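PDB 3OMB: extracellular solute-binding protein, family 1 from Bifidobacterium longum subsp. infantis ATCC 15697, which probably captures a carbohydrate outside the cell and delivers it to an ABC transporter. Local coordinates for residues A[82-95]-A[101-115]. Numbering follows the deposited sequence.
Sequences WAQQKNATLASGDI and NGYGAVEAYQYPGMF
Leu90 meets five side chains of segment 101-115, and its atoms can be followed outward one by one. CB stands over a face of the Tyr111 ring in a CH-pi contact, 3.9 Å from the ring centroid and 19° off the normal. CG comes next, anti to the carbonyl carbon and so beside the backbone N, where it is close to CE1 of Tyr103. CD1 touches both CG of Glu107 and CE2 of Tyr111, whereas CD2 lies 3.4 Å from Tyr103 CE1 and also meets SE of Met114, a selenomethionine, and the edge of Phe115. Beyond the helix end, Ile95 extends this apolar layer, its CD1 3.5 Å from Phe115 CE1.

Trp82 anchors the other end. Its NE1 donates to Gly102 O at 2.9 Å, with an N-H...O angle of 160°; the acceptor lies in the indole plane and is met in the carbonyl plane, on a lone pair. The six-membered ring turns its edge toward the Tyr103 face, planes at 77°, in an offset edge-to-face pair. An alanine in place of Trp82 would remove this donor and edge, and would probably leave a gap beside Tyr103 and Gly102 O without its indole partner. Lys86, whose CB lies over one face of the indole near its rim, runs extended to Glu107 in a weakly hydrogen-bonded salt bridge, NZ to OE2 3.2 Å. The same carboxylate is fixed by Gly104 N, which donates to Glu107 OE1 at 2.9 Å.

Helix 79-92 is thus joined to the loop and short helix 106-110 that follow strand 98-100, while Trp82 also packs on strands 41-48 and 71-78, and Val106, Tyr109 and Gln110 touch Pro473 of helix 473-486.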
ATOM      1  N   TRP A  82       0.324   4.739 -18.505  1.00 51.68           N
ATOM      2  CA  TRP A  82       1.726   4.322 -18.421  1.00 51.34           C
ATOM      3  C   TRP A  82       1.877   2.803 -18.554  1.00 52.67           C
ATOM      4  O   TRP A  82       2.797   2.326 -19.222  1.00 52.58           O
ATOM      5  CB  TRP A  82       2.365   4.823 -17.118  1.00 50.10           C
ATOM      6  CG  TRP A  82       3.826   4.493 -16.965  1.00 46.26           C
ATOM      7  CD1 TRP A  82       4.410   3.856 -15.910  1.00 44.05           C
ATOM      8  CD2 TRP A  82       4.886   4.785 -17.892  1.00 43.22           C
ATOM      9  NE1 TRP A  82       5.761   3.731 -16.118  1.00 42.14           N
ATOM     10  CE2 TRP A  82       6.082   4.290 -17.325  1.00 41.99           C
ATOM     11  CE3 TRP A  82       4.941   5.416 -19.142  1.00 42.41           C
ATOM     12  CZ2 TRP A  82       7.317   4.397 -17.966  1.00 41.73           C
ATOM     13  CZ3 TRP A  82       6.172   5.520 -19.784  1.00 42.48           C
ATOM     14  CH2 TRP A  82       7.345   5.014 -19.193  1.00 42.57           C
ATOM     15  N   ALA A  83       0.959   2.068 -17.922  1.00 54.22           N
ATOM     16  CA  ALA A  83       0.949   0.606 -17.948  1.00 56.02           C
ATOM     17  C   ALA A  83       1.007   0.056 -19.366  1.00 57.38           C
ATOM     18  O   ALA A  83       1.640  -0.969 -19.607  1.00 57.78           O
ATOM     19  CB  ALA A  83      -0.277   0.062 -17.211  1.00 55.99           C
ATOM     20  N   GLN A  84       0.364   0.757 -20.297  1.00 58.77           N
ATOM     21  CA  GLN A  84       0.405   0.413 -21.715  1.00 60.18           C
ATOM     22  C   GLN A  84       1.639   0.935 -22.448  1.00 60.18           C
ATOM     23  O   GLN A  84       2.181   0.265 -23.336  1.00 60.45           O
ATOM     24  CB  GLN A  84      -0.866   0.900 -22.405  1.00 60.77           C
ATOM     25  CG  GLN A  84      -1.965  -0.139 -22.335  1.00 63.09           C
ATOM     26  CD  GLN A  84      -3.338   0.451 -22.099  1.00 64.98           C
ATOM     27  OE1 GLN A  84      -3.528   1.350 -21.266  1.00 65.49           O
ATOM     28  NE2 GLN A  84      -4.314  -0.069 -22.823  1.00 65.60           N
ATOM     29  N   GLN A  85       2.078   2.123 -22.053  1.00 59.68           N
ATOM     30  CA  GLN A  85       3.174   2.826 -22.693  1.00 59.20           C
ATOM     31  C   GLN A  85       4.567   2.328 -22.258  1.00 58.40           C
ATOM     32  O   GLN A  85       5.527   2.444 -23.016  1.00 58.37           O
ATOM     33  CB  GLN A  85       3.037   4.307 -22.355  1.00 59.53           C
ATOM     34  CG  GLN A  85       3.244   5.263 -23.514  1.00 61.14           C
ATOM     35  CD  GLN A  85       2.849   6.678 -23.137  1.00 62.17           C
ATOM     36  OE1 GLN A  85       1.717   6.926 -22.714  1.00 63.12           O
ATOM     37  NE2 GLN A  85       3.784   7.612 -23.273  1.00 62.33           N
ATOM     38  N   LYS A  86       4.664   1.782 -21.045  1.00 57.52           N
ATOM     39  CA  LYS A  86       5.952   1.450 -20.403  1.00 56.80           C
ATOM     40  C   LYS A  86       6.909   0.548 -21.202  1.00 57.35           C
ATOM     41  O   LYS A  86       7.964   0.997 -21.661  1.00 57.27           O
ATOM     42  CB  LYS A  86       5.718   0.857 -19.007  1.00 56.23           C
ATOM     43  CG  LYS A  86       6.988   0.597 -18.251  1.00 54.39           C
ATOM     44  CD  LYS A  86       6.726  -0.114 -16.958  1.00 52.40           C
ATOM     45  CE  LYS A  86       8.017  -0.249 -16.187  1.00 51.45           C
ATOM     46  NZ  LYS A  86       7.784  -0.639 -14.773  1.00 51.17           N
ATOM     47  N   ASN A  87       6.546  -0.724 -21.353  1.00 57.81           N
ATOM     48  CA  ASN A  87       7.393  -1.700 -22.044  1.00 58.34           C
ATOM     49  C   ASN A  87       7.732  -1.278 -23.467  1.00 58.32           C
ATOM     50  O   ASN A  87       8.836  -1.521 -23.950  1.00 58.37           O
ATOM     51  CB  ASN A  87       6.754  -3.089 -21.986  1.00 58.78           C
ATOM     52  CG  ASN A  87       6.518  -3.554 -20.546  1.00 59.53           C
ATOM     53  OD1 ASN A  87       7.313  -3.259 -19.643  1.00 60.80           O
ATOM     54  ND2 ASN A  87       5.421  -4.268 -20.324  1.00 60.36           N
ATOM     55  N   ALA A  88       6.790  -0.603 -24.113  1.00 58.05           N
ATOM     56  CA  ALA A  88       7.048   0.039 -25.396  1.00 58.07           C
ATOM     57  C   ALA A  88       8.208   1.045 -25.325  1.00 57.79           C
ATOM     58  O   ALA A  88       8.981   1.154 -26.268  1.00 57.87           O
ATOM     59  CB  ALA A  88       5.783   0.710 -25.911  1.00 57.94           C
ATOM     60  N   THR A  89       8.327   1.762 -24.204  1.00 57.31           N
ATOM     61  CA  THR A  89       9.391   2.765 -24.006  1.00 56.91           C
ATOM     62  C   THR A  89      10.756   2.124 -23.756  1.00 56.55           C
ATOM     63  O   THR A  89      11.779   2.598 -24.255  1.00 56.59           O
ATOM     64  CB  THR A  89       9.058   3.727 -22.831  1.00 56.66           C
ATOM     65  OG1 THR A  89       7.805   4.363 -23.079  1.00 57.10           O
ATOM     66  CG2 THR A  89      10.113   4.801 -22.678  1.00 57.07           C
ATOM     67  N   LEU A  90      10.766   1.060 -22.961  1.00 56.40           N
ATOM     68  CA  LEU A  90      11.999   0.333 -22.686  1.00 56.54           C
ATOM     69  C   LEU A  90      12.517  -0.370 -23.943  1.00 57.40           C
ATOM     70  O   LEU A  90      13.719  -0.326 -24.227  1.00 57.43           O
ATOM     71  CB  LEU A  90      11.793  -0.666 -21.550  1.00 56.00           C
ATOM     72  CG  LEU A  90      11.429  -0.052 -20.197  1.00 54.75           C
ATOM     73  CD1 LEU A  90      10.885  -1.134 -19.257  1.00 53.59           C
ATOM     74  CD2 LEU A  90      12.617   0.685 -19.589  1.00 52.57           C
ATOM     75  N   ALA A  91      11.604  -0.997 -24.691  1.00 58.28           N
ATOM     76  CA  ALA A  91      11.924  -1.618 -25.986  1.00 59.60           C
ATOM     77  C   ALA A  91      12.451  -0.550 -26.939  1.00 60.15           C
ATOM     78  O   ALA A  91      13.420  -0.769 -27.661  1.00 60.61           O
ATOM     79  CB  ALA A  91      10.689  -2.307 -26.580  1.00 59.69           C
ATOM     80  N   SER A  92      11.802   0.613 -26.902  1.00 60.19           N
ATOM     81  CA  SER A  92      12.200   1.799 -27.654  1.00 60.08           C
ATOM     82  C   SER A  92      13.662   2.204 -27.415  1.00 59.55           C
ATOM     83  O   SER A  92      14.332   2.705 -28.323  1.00 59.74           O
ATOM     84  CB  SER A  92      11.273   2.962 -27.287  1.00 60.05           C
ATOM     85  OG  SER A  92      11.608   4.132 -28.004  1.00 60.90           O
ATOM     86  N   GLY A  93      14.144   1.990 -26.192  1.00 58.37           N
ATOM     87  CA  GLY A  93      15.491   2.412 -25.803  1.00 56.98           C
ATOM     88  C   GLY A  93      15.623   3.895 -25.480  1.00 55.52           C
ATOM     89  O   GLY A  93      16.719   4.367 -25.169  1.00 55.78           O
ATOM     90  N   ASP A  94      14.507   4.625 -25.546  1.00 53.75           N
ATOM     91  CA  ASP A  94      14.506   6.083 -25.394  1.00 51.86           C
ATOM     92  C   ASP A  94      13.706   6.499 -24.170  1.00 49.18           C
ATOM     93  O   ASP A  94      12.478   6.577 -24.217  1.00 49.16           O
ATOM     94  CB  ASP A  94      13.921   6.760 -26.640  1.00 52.80           C
ATOM     95  CG  ASP A  94      14.830   6.647 -27.855  1.00 55.31           C
ATOM     96  OD1 ASP A  94      16.022   7.032 -27.747  1.00 57.87           O
ATOM     97  OD2 ASP A  94      14.348   6.190 -28.926  1.00 57.43           O
ATOM     98  N   ILE A  95      14.401   6.760 -23.073  1.00 45.83           N
ATOM     99  CA  ILE A  95      13.727   7.103 -21.832  1.00 42.55           C
ATOM    100  C   ILE A  95      13.984   8.570 -21.451  1.00 40.02           C
ATOM    101  O   ILE A  95      14.923   9.196 -21.962  1.00 39.53           O
ATOM    102  CB  ILE A  95      14.119   6.138 -20.693  1.00 42.73           C
ATOM    103  CG1 ILE A  95      15.613   6.209 -20.409  1.00 42.42           C
ATOM    104  CG2 ILE A  95      13.697   4.694 -21.038  1.00 43.13           C
ATOM    105  CD1 ILE A  95      15.964   5.693 -19.034  1.00 43.95           C
ATOM    106  N   ASN A 101       8.436   7.598 -10.607  1.00 25.02           N
ATOM    107  CA  ASN A 101       7.552   6.445 -10.538  1.00 26.28           C
ATOM    108  C   ASN A 101       7.339   5.826 -11.910  1.00 27.13           C
ATOM    109  O   ASN A 101       6.234   5.421 -12.245  1.00 27.92           O
ATOM    110  CB  ASN A 101       6.206   6.790  -9.891  1.00 26.35           C
ATOM    111  CG  ASN A 101       6.302   6.941  -8.386  1.00 27.06           C
ATOM    112  OD1 ASN A 101       6.656   6.004  -7.681  1.00 29.02           O
ATOM    113  ND2 ASN A 101       5.963   8.117  -7.889  1.00 28.23           N
ATOM    114  N   GLY A 102       8.402   5.790 -12.705  1.00 27.75           N
ATOM    115  CA  GLY A 102       8.341   5.184 -14.033  1.00 29.18           C
ATOM    116  C   GLY A 102       8.773   3.736 -14.026  1.00 29.53           C
ATOM    117  O   GLY A 102       8.085   2.887 -14.572  1.00 30.39           O
ATOM    118  N   TYR A 103       9.894   3.462 -13.367  1.00 29.92           N
ATOM    119  CA  TYR A 103      10.591   2.184 -13.475  1.00 30.84           C
ATOM    120  C   TYR A 103      11.030   1.659 -12.136  1.00 31.21           C
ATOM    121  O   TYR A 103      11.199   2.411 -11.194  1.00 31.68           O
ATOM    122  CB  TYR A 103      11.841   2.374 -14.331  1.00 30.94           C
ATOM    123  CG  TYR A 103      11.526   2.975 -15.667  1.00 30.91           C
ATOM    124  CD1 TYR A 103      10.935   2.210 -16.664  1.00 31.15           C
ATOM    125  CD2 TYR A 103      11.779   4.320 -15.920  1.00 30.22           C
ATOM    126  CE1 TYR A 103      10.606   2.772 -17.887  1.00 32.80           C
ATOM    127  CE2 TYR A 103      11.469   4.889 -17.150  1.00 30.86           C
ATOM    128  CZ  TYR A 103      10.891   4.109 -18.129  1.00 31.77           C
ATOM    129  OH  TYR A 103      10.578   4.656 -19.344  1.00 32.48           O
ATOM    130  N   GLY A 104      11.230   0.354 -12.054  1.00 32.23           N
ATOM    131  CA  GLY A 104      11.863  -0.231 -10.881  1.00 32.19           C
ATOM    132  C   GLY A 104      13.268  -0.651 -11.252  1.00 32.77           C
ATOM    133  O   GLY A 104      13.599  -0.732 -12.434  1.00 32.97           O
ATOM    134  N   ALA A 105      14.075  -0.952 -10.243  1.00 32.98           N
ATOM    135  CA  ALA A 105      15.492  -1.288 -10.420  1.00 33.45           C
ATOM    136  C   ALA A 105      15.781  -2.535 -11.256  1.00 34.18           C
ATOM    137  O   ALA A 105      16.814  -2.587 -11.925  1.00 35.20           O
ATOM    138  CB  ALA A 105      16.168  -1.410  -9.064  1.00 33.38           C
ATOM    139  N   VAL A 106      14.904  -3.537 -11.209  1.00 33.90           N
ATOM    140  CA  VAL A 106      15.110  -4.758 -11.978  1.00 34.11           C
ATOM    141  C   VAL A 106      15.202  -4.456 -13.480  1.00 34.39           C
ATOM    142  O   VAL A 106      15.849  -5.192 -14.230  1.00 34.67           O
ATOM    143  CB  VAL A 106      13.990  -5.802 -11.714  1.00 34.05           C
ATOM    144  CG1 VAL A 106      12.672  -5.370 -12.385  1.00 32.88           C
ATOM    145  CG2 VAL A 106      14.426  -7.206 -12.173  1.00 33.28           C
ATOM    146  N   GLU A 107      14.564  -3.370 -13.907  1.00 34.19           N
ATOM    147  CA  GLU A 107      14.605  -2.957 -15.306  1.00 34.99           C
ATOM    148  C   GLU A 107      15.967  -2.471 -15.781  1.00 34.16           C
ATOM    149  O   GLU A 107      16.317  -2.626 -16.947  1.00 33.27           O
ATOM    150  CB  GLU A 107      13.525  -1.930 -15.586  1.00 35.42           C
ATOM    151  CG  GLU A 107      12.252  -2.633 -16.010  1.00 40.50           C
ATOM    152  CD  GLU A 107      11.045  -2.218 -15.220  1.00 45.12           C
ATOM    153  OE1 GLU A 107      11.124  -1.235 -14.440  1.00 47.65           O
ATOM    154  OE2 GLU A 107      10.005  -2.895 -15.378  1.00 48.06           O
ATOM    155  N   ALA A 108      16.740  -1.920 -14.854  1.00 33.41           N
ATOM    156  CA  ALA A 108      18.128  -1.595 -15.120  1.00 34.08           C
ATOM    157  C   ALA A 108      18.965  -2.837 -15.432  1.00 34.88           C
ATOM    158  O   ALA A 108      19.981  -2.739 -16.145  1.00 35.33           O
ATOM    159  CB  ALA A 108      18.718  -0.837 -13.975  1.00 33.62           C
ATOM    160  N   TYR A 109      18.537  -3.989 -14.908  1.00 35.41           N
ATOM    161  CA  TYR A 109      19.176  -5.274 -15.198  1.00 36.41           C
ATOM    162  C   TYR A 109      18.604  -5.945 -16.445  1.00 36.89           C
ATOM    163  O   TYR A 109      19.324  -6.634 -17.171  1.00 36.60           O
ATOM    164  CB  TYR A 109      19.114  -6.205 -13.981  1.00 36.65           C
ATOM    165  CG  TYR A 109      20.031  -5.756 -12.856  1.00 37.43           C
ATOM    166  CD1 TYR A 109      21.411  -6.008 -12.914  1.00 38.92           C
ATOM    167  CD2 TYR A 109      19.531  -5.065 -11.747  1.00 36.38           C
ATOM    168  CE1 TYR A 109      22.259  -5.594 -11.891  1.00 37.77           C
ATOM    169  CE2 TYR A 109      20.365  -4.647 -10.726  1.00 35.30           C
ATOM    170  CZ  TYR A 109      21.731  -4.915 -10.800  1.00 36.70           C
ATOM    171  OH  TYR A 109      22.581  -4.501  -9.796  1.00 36.37           O
ATOM    172  N   GLN A 110      17.318  -5.724 -16.702  1.00 37.13           N
ATOM    173  CA  GLN A 110      16.700  -6.222 -17.925  1.00 38.39           C
ATOM    174  C   GLN A 110      17.194  -5.474 -19.170  1.00 38.39           C
ATOM    175  O   GLN A 110      17.296  -6.058 -20.232  1.00 38.51           O
ATOM    176  CB  GLN A 110      15.177  -6.179 -17.828  1.00 38.51           C
ATOM    177  CG  GLN A 110      14.589  -7.409 -17.141  1.00 41.48           C
ATOM    178  CD  GLN A 110      13.092  -7.299 -16.903  1.00 44.03           C
ATOM    179  OE1 GLN A 110      12.573  -6.225 -16.573  1.00 44.55           O
ATOM    180  NE2 GLN A 110      12.386  -8.422 -17.069  1.00 45.22           N
ATOM    181  N   TYR A 111      17.484  -4.186 -19.022  1.00 38.09           N
ATOM    182  CA  TYR A 111      17.987  -3.369 -20.117  1.00 38.46           C
ATOM    183  C   TYR A 111      19.311  -2.762 -19.683  1.00 38.01           C
ATOM    184  O   TYR A 111      19.354  -1.626 -19.205  1.00 37.30           O
ATOM    185  CB  TYR A 111      16.957  -2.303 -20.518  1.00 38.28           C
ATOM    186  CG  TYR A 111      15.634  -2.907 -20.936  1.00 40.82           C
ATOM    187  CD1 TYR A 111      15.369  -3.217 -22.279  1.00 44.10           C
ATOM    188  CD2 TYR A 111      14.659  -3.213 -19.984  1.00 41.67           C
ATOM    189  CE1 TYR A 111      14.140  -3.809 -22.661  1.00 45.74           C
ATOM    190  CE2 TYR A 111      13.446  -3.800 -20.342  1.00 43.69           C
ATOM    191  CZ  TYR A 111      13.187  -4.091 -21.675  1.00 45.17           C
ATOM    192  OH  TYR A 111      11.981  -4.670 -21.998  1.00 46.59           O
ATOM    193  N   PRO A 112      20.407  -3.533 -19.823  1.00 38.48           N
ATOM    194  CA  PRO A 112      21.720  -3.074 -19.352  1.00 38.75           C
ATOM    195  C   PRO A 112      22.109  -1.707 -19.926  1.00 38.85           C
ATOM    196  O   PRO A 112      21.805  -1.405 -21.083  1.00 38.43           O
ATOM    197  CB  PRO A 112      22.671  -4.166 -19.842  1.00 39.33           C
ATOM    198  CG  PRO A 112      21.794  -5.396 -19.932  1.00 39.55           C
ATOM    199  CD  PRO A 112      20.484  -4.865 -20.446  1.00 38.63           C
ATOM    200  N   GLY A 113      22.717  -0.877 -19.082  1.00 39.14           N
ATOM    201  CA  GLY A 113      23.224   0.432 -19.484  1.00 39.72           C
ATOM    202  C   GLY A 113      22.196   1.514 -19.777  1.00 39.47           C
ATOM    203  O   GLY A 113      22.534   2.565 -20.334  1.00 40.20           O
HETATM  204  N   MSE A 114      20.939   1.259 -19.438  1.00 38.46           N
HETATM  205  CA  MSE A 114      19.889   2.241 -19.673  1.00 37.65           C
HETATM  206  C   MSE A 114      19.795   3.213 -18.501  1.00 35.60           C
HETATM  207  O   MSE A 114      19.489   4.381 -18.690  1.00 35.00           O
HETATM  208  CB  MSE A 114      18.551   1.537 -19.893  1.00 38.40           C
HETATM  209  CG  MSE A 114      17.430   2.472 -20.282  1.00 42.99           C
HETATM  210 SE   MSE A 114      15.884   1.562 -21.068  0.75 53.27          SE
HETATM  211  CE  MSE A 114      16.792   0.716 -22.582  1.00 51.37           C
ATOM    212  N   PHE A 115      20.055   2.724 -17.293  1.00 33.78           N
ATOM    213  CA  PHE A 115      19.848   3.520 -16.086  1.00 32.59           C
ATOM    214  C   PHE A 115      21.145   3.822 -15.384  1.00 32.25           C
ATOM    215  O   PHE A 115      22.056   3.006 -15.384  1.00 31.77           O
ATOM    216  CB  PHE A 115      18.866   2.834 -15.131  1.00 32.02           C
ATOM    217  CG  PHE A 115      17.462   2.773 -15.664  1.00 32.21           C
ATOM    218  CD1 PHE A 115      16.626   3.876 -15.589  1.00 32.37           C
ATOM    219  CD2 PHE A 115      16.982   1.618 -16.268  1.00 32.84           C
ATOM    220  CE1 PHE A 115      15.326   3.826 -16.100  1.00 33.48           C
ATOM    221  CE2 PHE A 115      15.689   1.557 -16.773  1.00 32.98           C
ATOM    222  CZ  PHE A 115      14.856   2.670 -16.693  1.00 32.74           C
TER